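Long-range contacts in thiamine pyrophosphokinase (Saccharomyces cerevisiae, PDB 1IG0), which transfers a pyrophosphate group from ATP to thiamine, giving thiamine diphosphate and AMP, and is yeast's only enzyme able to make this cofactor: residues B[91-96]-B[113-118]; B[62-67]-B[132-137]; B[41-46]-B[73-78]. All blocks are in the same frame, centred on the assembly; numbering follows the deposited sequence.

Contact 1: B[91-96]-B[113-118]; sequences PNYIIG and KVTIIK
Y93 and T115 run side by side off neighbouring parallel strands, both pointing the same way, with the methyl CG2 of T115 lying 3.7 Å from ring atom CD2 of Y93. With chi1 at -60° OG1 lies beside the backbone N and the methyl anti to it, over toward the Y93 ring, and the hydroxyl is turned to a water that also donates to N92 O. Further along the same face I95 and I117 meet obliquely, I95 CG1 being 4.0 Å from I117 CB, while I117 CD1 reaches back to the Y93 ring. Helix 126-139 packs on this face through L133, and the Y93 hydroxyl is hydrogen-bonded to H137 of that helix.

The other face belongs to I94 and I116. Here V114, just ahead of its strand, crosses I94 at about a right angle and sets CG1 3.8 Å from I94 CG1; its two methyls also straddle P91 O. Y109 of helix 103-111 covers P91, I94 and V114, as expected in a beta-alpha-beta unit made of strand 93-96, that helix and strand 115-118.

Between the faces four backbone hydrogen bonds join the strands. The straightest is I117 N to I94 O, at 2.8 Å and 171°, and G96 N closes the ladder on I117 O at 3.2 Å. At the backbone angles of G96 a side chain would collide with the carbonyl O of I95, so only glycine fits here comfortably. Chemically, then, main-chain bonds hold the register, and the side chains add largely apolar packing on both faces.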
ATOM      1  N   PRO B  91     -23.601  -9.005  10.639  1.00 23.20           N
ATOM      2  CA  PRO B  91     -23.363  -7.577  10.415  1.00 23.60           C
ATOM      3  C   PRO B  91     -24.698  -6.834  10.421  1.00 23.42           C
ATOM      4  O   PRO B  91     -25.745  -7.435  10.171  1.00 23.58           O
ATOM      5  CB  PRO B  91     -22.698  -7.556   9.044  1.00 22.60           C
ATOM      6  CG  PRO B  91     -23.390  -8.679   8.343  1.00 22.68           C
ATOM      7  CD  PRO B  91     -23.412  -9.772   9.395  1.00 22.62           C
ATOM      8  N   ASN B  92     -24.668  -5.538  10.712  1.00 22.68           N
ATOM      9  CA  ASN B  92     -25.898  -4.759  10.725  1.00 21.59           C
ATOM     10  C   ASN B  92     -26.324  -4.434   9.300  1.00 21.96           C
ATOM     11  O   ASN B  92     -27.510  -4.479   8.976  1.00 21.62           O
ATOM     12  CB  ASN B  92     -25.723  -3.464  11.523  1.00 21.82           C
ATOM     13  CG  ASN B  92     -25.424  -3.714  12.987  1.00 21.58           C
ATOM     14  OD1 ASN B  92     -24.266  -3.789  13.392  1.00 20.92           O
ATOM     15  ND2 ASN B  92     -26.474  -3.858  13.790  1.00 22.67           N
ATOM     16  N   TYR B  93     -25.352  -4.108   8.452  1.00 20.53           N
ATOM     17  CA  TYR B  93     -25.632  -3.785   7.055  1.00 20.84           C
ATOM     18  C   TYR B  93     -24.663  -4.453   6.085  1.00 20.96           C
ATOM     19  O   TYR B  93     -23.534  -4.797   6.437  1.00 20.84           O
ATOM     20  CB  TYR B  93     -25.521  -2.280   6.787  1.00 20.43           C
ATOM     21  CG  TYR B  93     -26.439  -1.370   7.563  1.00 20.38           C
ATOM     22  CD1 TYR B  93     -26.021  -0.775   8.752  1.00 19.49           C
ATOM     23  CD2 TYR B  93     -27.703  -1.044   7.071  1.00 20.08           C
ATOM     24  CE1 TYR B  93     -26.833   0.131   9.429  1.00 20.52           C
ATOM     25  CE2 TYR B  93     -28.525  -0.142   7.740  1.00 20.30           C
ATOM     26  CZ  TYR B  93     -28.083   0.445   8.916  1.00 20.79           C
ATOM     27  OH  TYR B  93     -28.878   1.359   9.567  1.00 20.32           O
ATOM     28  N   ILE B  94     -25.133  -4.615   4.854  1.00 20.53           N
ATOM     29  CA  ILE B  94     -24.348  -5.146   3.748  1.00 20.53           C
ATOM     30  C   ILE B  94     -24.751  -4.199   2.625  1.00 20.64           C
ATOM     31  O   ILE B  94     -25.936  -4.083   2.305  1.00 20.04           O
ATOM     32  CB  ILE B  94     -24.745  -6.580   3.354  1.00 20.26           C
ATOM     33  CG1 ILE B  94     -24.363  -7.559   4.463  1.00 21.04           C
ATOM     34  CG2 ILE B  94     -24.044  -6.963   2.058  1.00 21.31           C
ATOM     35  CD1 ILE B  94     -24.683  -9.013   4.127  1.00 21.30           C
ATOM     36  N   ILE B  95     -23.782  -3.501   2.046  1.00 20.56           N
ATOM     37  CA  ILE B  95     -24.094  -2.556   0.985  1.00 20.90           C
ATOM     38  C   ILE B  95     -23.099  -2.618  -0.170  1.00 22.39           C
ATOM     39  O   ILE B  95     -21.906  -2.843   0.031  1.00 21.70           O
ATOM     40  CB  ILE B  95     -24.159  -1.118   1.555  1.00 20.54           C
ATOM     41  CG1 ILE B  95     -24.685  -0.152   0.494  1.00 20.74           C
ATOM     42  CG2 ILE B  95     -22.787  -0.696   2.057  1.00 20.73           C
ATOM     43  CD1 ILE B  95     -25.013   1.227   1.039  1.00 19.31           C
ATOM     44  N   GLY B  96     -23.614  -2.422  -1.380  1.00 23.77           N
ATOM     45  CA  GLY B  96     -22.793  -2.462  -2.579  1.00 26.31           C
ATOM     46  C   GLY B  96     -23.665  -2.880  -3.749  1.00 27.68           C
ATOM     47  O   GLY B  96     -24.884  -2.965  -3.598  1.00 26.55           O
ATOM     48  N   LYS B 113     -32.194 -11.544   8.791  1.00 33.56           N
ATOM     49  CA  LYS B 113     -32.583 -10.140   8.882  1.00 32.30           C
ATOM     50  C   LYS B 113     -31.516  -9.052   8.798  1.00 31.01           C
ATOM     51  O   LYS B 113     -31.687  -7.975   9.367  1.00 30.84           O
ATOM     52  CB  LYS B 113     -33.412  -9.931  10.151  1.00 33.29           C
ATOM     53  CG  LYS B 113     -34.563 -10.917  10.296  1.00 34.78           C
ATOM     54  CD  LYS B 113     -35.433 -10.942   9.048  1.00 36.09           C
ATOM     55  CE  LYS B 113     -36.546 -11.969   9.176  1.00 36.95           C
ATOM     56  NZ  LYS B 113     -37.377 -12.045   7.942  1.00 38.72           N
ATOM     57  N   VAL B 114     -30.419  -9.317   8.098  1.00 28.51           N
ATOM     58  CA  VAL B 114     -29.391  -8.293   7.947  1.00 26.59           C
ATOM     59  C   VAL B 114     -29.943  -7.289   6.942  1.00 25.67           C
ATOM     60  O   VAL B 114     -30.533  -7.679   5.936  1.00 25.07           O
ATOM     61  CB  VAL B 114     -28.072  -8.872   7.390  1.00 25.52           C
ATOM     62  CG1 VAL B 114     -27.124  -7.737   7.009  1.00 25.00           C
ATOM     63  CG2 VAL B 114     -27.422  -9.771   8.427  1.00 24.65           C
ATOM     64  N   THR B 115     -29.769  -6.001   7.213  1.00 25.11           N
ATOM     65  CA  THR B 115     -30.262  -4.983   6.296  1.00 23.89           C
ATOM     66  C   THR B 115     -29.319  -4.906   5.103  1.00 23.98           C
ATOM     67  O   THR B 115     -28.212  -4.378   5.204  1.00 23.28           O
ATOM     68  CB  THR B 115     -30.342  -3.600   6.970  1.00 23.82           C
ATOM     69  OG1 THR B 115     -31.235  -3.666   8.089  1.00 23.31           O
ATOM     70  CG2 THR B 115     -30.851  -2.554   5.984  1.00 23.12           C
ATOM     71  N   ILE B 116     -29.765  -5.448   3.975  1.00 23.22           N
ATOM     72  CA  ILE B 116     -28.964  -5.458   2.759  1.00 23.48           C
ATOM     73  C   ILE B 116     -29.428  -4.357   1.815  1.00 23.46           C
ATOM     74  O   ILE B 116     -30.601  -4.295   1.447  1.00 24.07           O
ATOM     75  CB  ILE B 116     -29.064  -6.827   2.055  1.00 23.69           C
ATOM     76  CG1 ILE B 116     -28.644  -7.934   3.029  1.00 24.77           C
ATOM     77  CG2 ILE B 116     -28.172  -6.845   0.823  1.00 24.16           C
ATOM     78  CD1 ILE B 116     -28.789  -9.337   2.483  1.00 23.59           C
ATOM     79  N   ILE B 117     -28.497  -3.490   1.430  1.00 22.82           N
ATOM     80  CA  ILE B 117     -28.799  -2.369   0.547  1.00 22.72           C
ATOM     81  C   ILE B 117     -28.013  -2.442  -0.755  1.00 23.46           C
ATOM     82  O   ILE B 117     -26.784  -2.530  -0.749  1.00 22.56           O
ATOM     83  CB  ILE B 117     -28.476  -1.024   1.237  1.00 22.03           C
ATOM     84  CG1 ILE B 117     -29.260  -0.912   2.548  1.00 22.04           C
ATOM     85  CG2 ILE B 117     -28.813   0.135   0.309  1.00 20.62           C
ATOM     86  CD1 ILE B 117     -28.871   0.279   3.391  1.00 20.72           C
ATOM     87  N   LYS B 118     -28.733  -2.396  -1.870  1.00 24.15           N
ATOM     88  CA  LYS B 118     -28.112  -2.456  -3.185  1.00 25.22           C
ATOM     89  C   LYS B 118     -27.920  -1.055  -3.765  1.00 24.94           C
ATOM     90  O   LYS B 118     -28.823  -0.220  -3.717  1.00 24.54           O
ATOM     91  CB  LYS B 118     -28.972  -3.309  -4.127  1.00 27.17           C
ATOM     92  CG  LYS B 118     -28.418  -3.479  -5.540  1.00 29.35           C
ATOM     93  CD  LYS B 118     -29.174  -4.578  -6.280  1.00 32.61           C
ATOM     94  CE  LYS B 118     -28.688  -4.753  -7.712  1.00 34.34           C
ATOM     95  NZ  LYS B 118     -29.072  -3.606  -8.577  1.00 38.06           N
TER
HETATM   96  O   HOH W   1     -29.975  -5.239  10.375  1.00 47.85           O

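Contact 2: B[62-67]-B[132-137]; sequences HDLKVC and NLISLH
Helix-on-sheet packing in an alpha-beta-alpha fold brings these residues together: helix 126-139 lies over the parallel strand 64-68, and the short segments run nearly antiparallel at 153°, their axes 10.3 Å apart. L64 and V66, two residues apart on the strand, both point at the helix, which answers with L133, I134 and H137.

L64 carries the outer half. Its CG stands opposite the backbone N (chi1 -174°), which sends both methyls out against one face of the H137 imidazole. CD1 sits 3.9 Å from the ring centroid and 14° off the normal, a CH-pi contact, while CD2 lies over the other part of the ring, nearest CD2 of H137. The inner half is purely aliphatic: V66 CG2 meets I134 CG1 at 3.9 Å, the two side chains crossing at a slant, and V66 CG1 faces L133 CD2 at 4.3 Å.

The imidazole is held by both nitrogens as well as by the methyls over its face. ND1 is hydrogen-bonded to the hydroxyl of Y93 on the adjacent strand, whose ring stands almost perpendicular to it. Replacing H137 by an alanine is likely to uncover the L64 methyls and leave the Y93 hydroxyl without this partner.

K65, on the opposite side of the strand, bends its NZ back onto the carbonyls of H62 and D63, tying down the turn that leads into the strand. At the D63 end of the contact a water in the plane of the imidazole joins H137 NE2, at 2.9 Å, to D63 OD2, at 2.7 Å.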
ATOM      1  N   HIS B  62     -17.171  -2.454  19.327  1.00 23.25           N
ATOM      2  CA  HIS B  62     -17.802  -1.546  18.380  1.00 21.94           C
ATOM      3  C   HIS B  62     -19.297  -1.800  18.279  1.00 21.56           C
ATOM      4  O   HIS B  62     -19.755  -2.936  18.382  1.00 21.21           O
ATOM      5  CB  HIS B  62     -17.139  -1.666  17.007  1.00 20.94           C
ATOM      6  CG  HIS B  62     -15.713  -1.209  16.994  1.00 21.12           C
ATOM      7  ND1 HIS B  62     -14.698  -1.927  17.587  1.00 19.49           N
ATOM      8  CD2 HIS B  62     -15.141  -0.081  16.510  1.00 20.20           C
ATOM      9  CE1 HIS B  62     -13.562  -1.262  17.471  1.00 19.24           C
ATOM     10  NE2 HIS B  62     -13.805  -0.137  16.821  1.00 19.59           N
ATOM     11  N   ASP B  63     -20.055  -0.726  18.086  1.00 21.47           N
ATOM     12  CA  ASP B  63     -21.506  -0.813  17.997  1.00 21.79           C
ATOM     13  C   ASP B  63     -22.010  -1.342  16.658  1.00 21.61           C
ATOM     14  O   ASP B  63     -22.539  -2.453  16.579  1.00 22.99           O
ATOM     15  CB  ASP B  63     -22.117   0.562  18.285  1.00 22.43           C
ATOM     16  CG  ASP B  63     -23.623   0.584  18.111  1.00 24.49           C
ATOM     17  OD1 ASP B  63     -24.270  -0.457  18.348  1.00 24.62           O
ATOM     18  OD2 ASP B  63     -24.164   1.650  17.751  1.00 25.06           O
ATOM     19  N   LEU B  64     -21.846  -0.547  15.607  1.00 20.43           N
ATOM     20  CA  LEU B  64     -22.300  -0.937  14.277  1.00 18.90           C
ATOM     21  C   LEU B  64     -21.254  -1.743  13.510  1.00 19.73           C
ATOM     22  O   LEU B  64     -20.055  -1.496  13.627  1.00 19.02           O
ATOM     23  CB  LEU B  64     -22.665   0.311  13.466  1.00 18.85           C
ATOM     24  CG  LEU B  64     -23.302   0.087  12.090  1.00 18.63           C
ATOM     25  CD1 LEU B  64     -24.721  -0.428  12.263  1.00 19.45           C
ATOM     26  CD2 LEU B  64     -23.319   1.390  11.312  1.00 18.56           C
ATOM     27  N   LYS B  65     -21.722  -2.716  12.732  1.00 19.46           N
ATOM     28  CA  LYS B  65     -20.841  -3.536  11.907  1.00 19.84           C
ATOM     29  C   LYS B  65     -21.363  -3.491  10.480  1.00 19.24           C
ATOM     30  O   LYS B  65     -22.519  -3.827  10.219  1.00 18.07           O
ATOM     31  CB  LYS B  65     -20.805  -4.990  12.388  1.00 19.13           C
ATOM     32  CG  LYS B  65     -20.128  -5.199  13.732  1.00 21.49           C
ATOM     33  CD  LYS B  65     -21.070  -4.903  14.884  1.00 22.20           C
ATOM     34  CE  LYS B  65     -20.392  -5.145  16.221  1.00 23.52           C
ATOM     35  NZ  LYS B  65     -21.355  -4.999  17.343  1.00 24.75           N
ATOM     36  N   VAL B  66     -20.505  -3.072   9.557  1.00 17.93           N
ATOM     37  CA  VAL B  66     -20.896  -2.963   8.159  1.00 18.80           C
ATOM     38  C   VAL B  66     -19.991  -3.776   7.243  1.00 19.57           C
ATOM     39  O   VAL B  66     -18.770  -3.779   7.401  1.00 19.89           O
ATOM     40  CB  VAL B  66     -20.870  -1.484   7.696  1.00 18.02           C
ATOM     41  CG1 VAL B  66     -21.191  -1.388   6.212  1.00 18.81           C
ATOM     42  CG2 VAL B  66     -21.869  -0.667   8.507  1.00 17.76           C
ATOM     43  N   CYS B  67     -20.607  -4.468   6.290  1.00 20.59           N
ATOM     44  CA  CYS B  67     -19.879  -5.271   5.318  1.00 21.48           C
ATOM     45  C   CYS B  67     -19.993  -4.617   3.949  1.00 22.16           C
ATOM     46  O   CYS B  67     -21.094  -4.305   3.492  1.00 22.28           O
ATOM     47  CB  CYS B  67     -20.450  -6.689   5.245  1.00 22.31           C
ATOM     48  SG  CYS B  67     -19.924  -7.788   6.571  1.00 22.43           S
ATOM     49  N   ASN B 132     -21.010   6.685   3.803  1.00 16.59           N
ATOM     50  CA  ASN B 132     -22.205   7.508   3.640  1.00 17.05           C
ATOM     51  C   ASN B 132     -23.318   6.845   4.445  1.00 17.01           C
ATOM     52  O   ASN B 132     -24.066   7.510   5.161  1.00 17.09           O
ATOM     53  CB  ASN B 132     -22.627   7.590   2.168  1.00 18.14           C
ATOM     54  CG  ASN B 132     -21.820   8.604   1.379  1.00 19.22           C
ATOM     55  OD1 ASN B 132     -22.067   8.819   0.191  1.00 19.98           O
ATOM     56  ND2 ASN B 132     -20.853   9.235   2.034  1.00 19.00           N
ATOM     57  N   LEU B 133     -23.415   5.526   4.313  1.00 16.58           N
ATOM     58  CA  LEU B 133     -24.414   4.736   5.023  1.00 16.97           C
ATOM     59  C   LEU B 133     -24.223   4.854   6.529  1.00 17.28           C
ATOM     60  O   LEU B 133     -25.181   5.061   7.273  1.00 16.23           O
ATOM     61  CB  LEU B 133     -24.303   3.266   4.616  1.00 17.48           C
ATOM     62  CG  LEU B 133     -25.059   2.254   5.483  1.00 18.11           C
ATOM     63  CD1 LEU B 133     -26.556   2.508   5.389  1.00 18.32           C
ATOM     64  CD2 LEU B 133     -24.724   0.841   5.024  1.00 18.95           C
ATOM     65  N   ILE B 134     -22.979   4.712   6.973  1.00 17.17           N
ATOM     66  CA  ILE B 134     -22.657   4.794   8.391  1.00 17.34           C
ATOM     67  C   ILE B 134     -23.075   6.134   8.989  1.00 17.78           C
ATOM     68  O   ILE B 134     -23.668   6.180  10.068  1.00 17.02           O
ATOM     69  CB  ILE B 134     -21.146   4.571   8.621  1.00 17.70           C
ATOM     70  CG1 ILE B 134     -20.791   3.123   8.271  1.00 18.68           C
ATOM     71  CG2 ILE B 134     -20.780   4.882  10.068  1.00 17.55           C
ATOM     72  CD1 ILE B 134     -19.306   2.839   8.223  1.00 18.54           C
ATOM     73  N   SER B 135     -22.778   7.225   8.287  1.00 17.89           N
ATOM     74  CA  SER B 135     -23.144   8.547   8.778  1.00 17.93           C
ATOM     75  C   SER B 135     -24.664   8.683   8.853  1.00 18.24           C
ATOM     76  O   SER B 135     -25.201   9.212   9.828  1.00 18.13           O
ATOM     77  CB  SER B 135     -22.571   9.638   7.872  1.00 17.83           C
ATOM     78  OG  SER B 135     -22.761  10.917   8.455  1.00 18.51           O
ATOM     79  N   LEU B 136     -25.357   8.211   7.822  1.00 17.31           N
ATOM     80  CA  LEU B 136     -26.815   8.272   7.802  1.00 18.16           C
ATOM     81  C   LEU B 136     -27.385   7.490   8.983  1.00 17.74           C
ATOM     82  O   LEU B 136     -28.300   7.949   9.667  1.00 16.87           O
ATOM     83  CB  LEU B 136     -27.352   7.693   6.490  1.00 18.90           C
ATOM     84  CG  LEU B 136     -27.254   8.583   5.247  1.00 19.58           C
ATOM     85  CD1 LEU B 136     -27.640   7.782   4.008  1.00 19.28           C
ATOM     86  CD2 LEU B 136     -28.166   9.798   5.417  1.00 19.71           C
ATOM     87  N   HIS B 137     -26.835   6.305   9.218  1.00 17.81           N
ATOM     88  CA  HIS B 137     -27.288   5.458  10.316  1.00 18.64           C
ATOM     89  C   HIS B 137     -27.261   6.189  11.655  1.00 19.05           C
ATOM     90  O   HIS B 137     -28.226   6.144  12.419  1.00 19.58           O
ATOM     91  CB  HIS B 137     -26.408   4.210  10.425  1.00 18.29           C
ATOM     92  CG  HIS B 137     -26.704   3.370  11.629  1.00 19.58           C
ATOM     93  ND1 HIS B 137     -27.719   2.438  11.657  1.00 20.44           N
ATOM     94  CD2 HIS B 137     -26.149   3.360  12.865  1.00 19.94           C
ATOM     95  CE1 HIS B 137     -27.778   1.892  12.859  1.00 21.42           C
ATOM     96  NE2 HIS B 137     -26.837   2.435  13.609  1.00 21.98           N
TER
HETATM   97  O   HOH W   2     -26.479   1.586  16.394  1.00 30.00           O

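Contact 3: B[41-46]-B[73-78]; sequences LLILNQ and NRLYDY
The C-terminal end of a parallel strand, where the chain leaves the sheet, is where helix 71-78 meets strand 38-43 and the loop that follows it; the side chain of N45 in this loop lies about 9 Å from a bound thiamine.

R74 makes most of the contact. Its chain bends at CG (chi2 -62°) and lays its aliphatic part along the backbone of Q46, with CG 3.4 Å from Q46 O and the guanidinium turning one face to Q46 C. NE then donates to N45 OD1, 3.0 Å away at an N-H...O angle of 162°. The acceptor lies near the guanidinium plane, yet the donor stands above the amide plane of N45, and the two flat groups are turned 42° apart. OD1 is gripped a second time by a water 2.7 Å off, and another water, donating to N45 O, has a weak bond from R74 NH2. The arginine and water bonds hold the OD1 end of the N45 side chain; N45 itself is the central residue of an inverse gamma turn.

Deeper down the contact becomes apolar: I43 CD1 touches L75 CD1 at 4.1 Å, the side chains crossing at about a right angle.

L75 also packs on F55 of helix 52-61 and Y109 of helix 103-111, so helix 71-78 shares this face of the sheet with those helices. On the opposite face of strand 38-43, L42 meets F127 and C130 of helix 126-139.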
ATOM      1  N   LEU B  41     -17.378  -1.003  13.077  1.00 18.30           N
ATOM      2  CA  LEU B  41     -16.344  -1.907  12.601  1.00 19.00           C
ATOM      3  C   LEU B  41     -16.696  -2.130  11.136  1.00 19.28           C
ATOM      4  O   LEU B  41     -17.734  -2.713  10.823  1.00 18.39           O
ATOM      5  CB  LEU B  41     -16.382  -3.239  13.349  1.00 19.92           C
ATOM      6  CG  LEU B  41     -15.434  -4.316  12.807  1.00 20.82           C
ATOM      7  CD1 LEU B  41     -13.988  -3.837  12.913  1.00 20.59           C
ATOM      8  CD2 LEU B  41     -15.632  -5.613  13.586  1.00 21.28           C
ATOM      9  N   LEU B  42     -15.840  -1.649  10.244  1.00 18.74           N
ATOM     10  CA  LEU B  42     -16.081  -1.790   8.816  1.00 18.37           C
ATOM     11  C   LEU B  42     -15.239  -2.900   8.214  1.00 19.28           C
ATOM     12  O   LEU B  42     -14.014  -2.894   8.329  1.00 19.14           O
ATOM     13  CB  LEU B  42     -15.771  -0.471   8.105  1.00 18.17           C
ATOM     14  CG  LEU B  42     -15.824  -0.460   6.577  1.00 18.65           C
ATOM     15  CD1 LEU B  42     -17.218  -0.846   6.101  1.00 18.05           C
ATOM     16  CD2 LEU B  42     -15.445   0.927   6.073  1.00 18.31           C
ATOM     17  N   ILE B  43     -15.906  -3.851   7.571  1.00 18.57           N
ATOM     18  CA  ILE B  43     -15.215  -4.966   6.940  1.00 20.18           C
ATOM     19  C   ILE B  43     -15.251  -4.788   5.431  1.00 19.94           C
ATOM     20  O   ILE B  43     -16.323  -4.763   4.827  1.00 20.29           O
ATOM     21  CB  ILE B  43     -15.877  -6.315   7.292  1.00 19.95           C
ATOM     22  CG1 ILE B  43     -15.936  -6.479   8.811  1.00 20.67           C
ATOM     23  CG2 ILE B  43     -15.080  -7.466   6.675  1.00 20.46           C
ATOM     24  CD1 ILE B  43     -16.635  -7.750   9.267  1.00 21.63           C
ATOM     25  N   LEU B  44     -14.074  -4.658   4.828  1.00 19.64           N
ATOM     26  CA  LEU B  44     -13.973  -4.483   3.387  1.00 19.80           C
ATOM     27  C   LEU B  44     -13.757  -5.830   2.698  1.00 21.08           C
ATOM     28  O   LEU B  44     -13.448  -6.827   3.354  1.00 20.08           O
ATOM     29  CB  LEU B  44     -12.847  -3.500   3.064  1.00 19.55           C
ATOM     30  CG  LEU B  44     -13.122  -2.116   3.667  1.00 20.75           C
ATOM     31  CD1 LEU B  44     -11.917  -1.214   3.502  1.00 21.44           C
ATOM     32  CD2 LEU B  44     -14.352  -1.512   3.003  1.00 21.21           C
ATOM     33  N   ASN B  45     -13.921  -5.855   1.380  1.00 22.39           N
ATOM     34  CA  ASN B  45     -13.790  -7.095   0.622  1.00 24.40           C
ATOM     35  C   ASN B  45     -12.377  -7.634   0.416  1.00 25.89           C
ATOM     36  O   ASN B  45     -11.768  -7.450  -0.639  1.00 26.68           O
ATOM     37  CB  ASN B  45     -14.495  -6.953  -0.731  1.00 25.31           C
ATOM     38  CG  ASN B  45     -14.543  -8.258  -1.501  1.00 26.43           C
ATOM     39  OD1 ASN B  45     -14.607  -9.336  -0.909  1.00 26.08           O
ATOM     40  ND2 ASN B  45     -14.527  -8.169  -2.826  1.00 27.58           N
ATOM     41  N   GLN B  46     -11.875  -8.309   1.443  1.00 26.34           N
ATOM     42  CA  GLN B  46     -10.558  -8.934   1.421  1.00 27.68           C
ATOM     43  C   GLN B  46     -10.611 -10.063   2.441  1.00 28.22           C
ATOM     44  O   GLN B  46     -11.335  -9.974   3.432  1.00 26.95           O
ATOM     45  CB  GLN B  46      -9.458  -7.934   1.801  1.00 28.14           C
ATOM     46  CG  GLN B  46      -8.059  -8.544   1.837  1.00 30.60           C
ATOM     47  CD  GLN B  46      -6.960  -7.517   2.054  1.00 31.57           C
ATOM     48  OE1 GLN B  46      -5.796  -7.872   2.236  1.00 33.00           O
ATOM     49  NE2 GLN B  46      -7.325  -6.240   2.034  1.00 31.20           N
ATOM     50  N   ASN B  73     -19.105 -12.228   2.064  1.00 27.30           N
ATOM     51  CA  ASN B  73     -18.595 -13.564   1.774  1.00 28.10           C
ATOM     52  C   ASN B  73     -17.410 -13.824   2.694  1.00 28.21           C
ATOM     53  O   ASN B  73     -17.287 -14.896   3.286  1.00 27.70           O
ATOM     54  CB  ASN B  73     -18.125 -13.677   0.318  1.00 29.15           C
ATOM     55  CG  ASN B  73     -19.239 -13.448  -0.682  1.00 29.92           C
ATOM     56  OD1 ASN B  73     -20.347 -13.960  -0.522  1.00 31.28           O
ATOM     57  ND2 ASN B  73     -18.946 -12.690  -1.732  1.00 31.21           N
ATOM     58  N   ARG B  74     -16.542 -12.822   2.805  1.00 27.96           N
ATOM     59  CA  ARG B  74     -15.352 -12.904   3.641  1.00 27.97           C
ATOM     60  C   ARG B  74     -15.700 -13.251   5.085  1.00 27.58           C
ATOM     61  O   ARG B  74     -15.083 -14.127   5.688  1.00 27.84           O
ATOM     62  CB  ARG B  74     -14.599 -11.572   3.602  1.00 28.72           C
ATOM     63  CG  ARG B  74     -14.243 -11.094   2.201  1.00 30.21           C
ATOM     64  CD  ARG B  74     -13.304 -12.062   1.495  1.00 30.41           C
ATOM     65  NE  ARG B  74     -12.905 -11.568   0.180  1.00 31.89           N
ATOM     66  CZ  ARG B  74     -12.050 -12.191  -0.624  1.00 32.84           C
ATOM     67  NH1 ARG B  74     -11.500 -13.339  -0.250  1.00 33.16           N
ATOM     68  NH2 ARG B  74     -11.740 -11.666  -1.802  1.00 32.79           N
ATOM     69  N   LEU B  75     -16.691 -12.554   5.636  1.00 26.63           N
ATOM     70  CA  LEU B  75     -17.117 -12.791   7.011  1.00 26.49           C
ATOM     71  C   LEU B  75     -17.734 -14.178   7.131  1.00 26.99           C
ATOM     72  O   LEU B  75     -17.433 -14.931   8.059  1.00 27.25           O
ATOM     73  CB  LEU B  75     -18.142 -11.736   7.435  1.00 24.75           C
ATOM     74  CG  LEU B  75     -18.690 -11.852   8.859  1.00 24.31           C
ATOM     75  CD1 LEU B  75     -17.555 -11.686   9.863  1.00 24.26           C
ATOM     76  CD2 LEU B  75     -19.767 -10.798   9.083  1.00 23.57           C
ATOM     77  N   TYR B  76     -18.602 -14.506   6.180  1.00 28.21           N
ATOM     78  CA  TYR B  76     -19.279 -15.797   6.150  1.00 29.83           C
ATOM     79  C   TYR B  76     -18.273 -16.944   6.217  1.00 30.55           C
ATOM     80  O   TYR B  76     -18.416 -17.861   7.027  1.00 30.46           O
ATOM     81  CB  TYR B  76     -20.108 -15.917   4.869  1.00 30.73           C
ATOM     82  CG  TYR B  76     -20.933 -17.181   4.775  1.00 32.17           C
ATOM     83  CD1 TYR B  76     -22.118 -17.321   5.499  1.00 32.90           C
ATOM     84  CD2 TYR B  76     -20.530 -18.239   3.960  1.00 32.49           C
ATOM     85  CE1 TYR B  76     -22.883 -18.483   5.410  1.00 32.93           C
ATOM     86  CE2 TYR B  76     -21.285 -19.403   3.865  1.00 32.94           C
ATOM     87  CZ  TYR B  76     -22.459 -19.518   4.591  1.00 32.92           C
ATOM     88  OH  TYR B  76     -23.206 -20.668   4.495  1.00 33.39           O
ATOM     89  N   ASP B  77     -17.259 -16.891   5.358  1.00 31.46           N
ATOM     90  CA  ASP B  77     -16.236 -17.932   5.323  1.00 33.09           C
ATOM     91  C   ASP B  77     -15.317 -17.871   6.539  1.00 33.89           C
ATOM     92  O   ASP B  77     -14.928 -18.903   7.086  1.00 33.94           O
ATOM     93  CB  ASP B  77     -15.394 -17.820   4.049  1.00 33.49           C
ATOM     94  CG  ASP B  77     -16.212 -18.023   2.788  1.00 34.54           C
ATOM     95  OD1 ASP B  77     -17.125 -18.876   2.800  1.00 35.34           O
ATOM     96  OD2 ASP B  77     -15.930 -17.342   1.780  1.00 35.51           O
ATOM     97  N   TYR B  78     -14.966 -16.659   6.955  1.00 34.62           N
ATOM     98  CA  TYR B  78     -14.092 -16.477   8.107  1.00 35.49           C
ATOM     99  C   TYR B  78     -14.588 -17.309   9.283  1.00 37.10           C
ATOM    100  O   TYR B  78     -13.795 -17.851  10.053  1.00 37.12           O
ATOM    101  CB  TYR B  78     -14.041 -15.002   8.507  1.00 34.21           C
ATOM    102  CG  TYR B  78     -13.195 -14.721   9.731  1.00 33.29           C
ATOM    103  CD1 TYR B  78     -11.829 -15.002   9.739  1.00 33.40           C
ATOM    104  CD2 TYR B  78     -13.760 -14.168  10.882  1.00 33.29           C
ATOM    105  CE1 TYR B  78     -11.045 -14.740  10.862  1.00 33.38           C
ATOM    106  CE2 TYR B  78     -12.983 -13.901  12.011  1.00 33.19           C
ATOM    107  CZ  TYR B  78     -11.627 -14.189  11.992  1.00 33.31           C
ATOM    108  OH  TYR B  78     -10.858 -13.925  13.104  1.00 33.59           O
TER
HETATM  109  O   HOH W   3     -15.786 -11.616  -1.780  1.00 29.19           O
HETATM  110  O   HOH W   4     -11.329  -9.208  -2.716  1.00 44.62           O

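All three contacts are built on one sheet, in which strands 115-118, 93-96, 64-68 and 38-43 follow one another in parallel. Contacts 1 and 2 have centres about 10 Å apart and share a polar joint, Y93 OH to H137 ND1 at 2.6 Å; N92 N to K65 O, 2.8 Å, ties their strands. Contact 3 joins contact 2 through V66 O and I43 N, 2.9 Å apart, and reaches contact 1 where P91 meets L75. Contact 2 brings a helix onto one face and contact 3 a helix onto the other. G96 in contact 1 and the N45 side chain in contact 3 each lie about 9 Å from a bound thiamine.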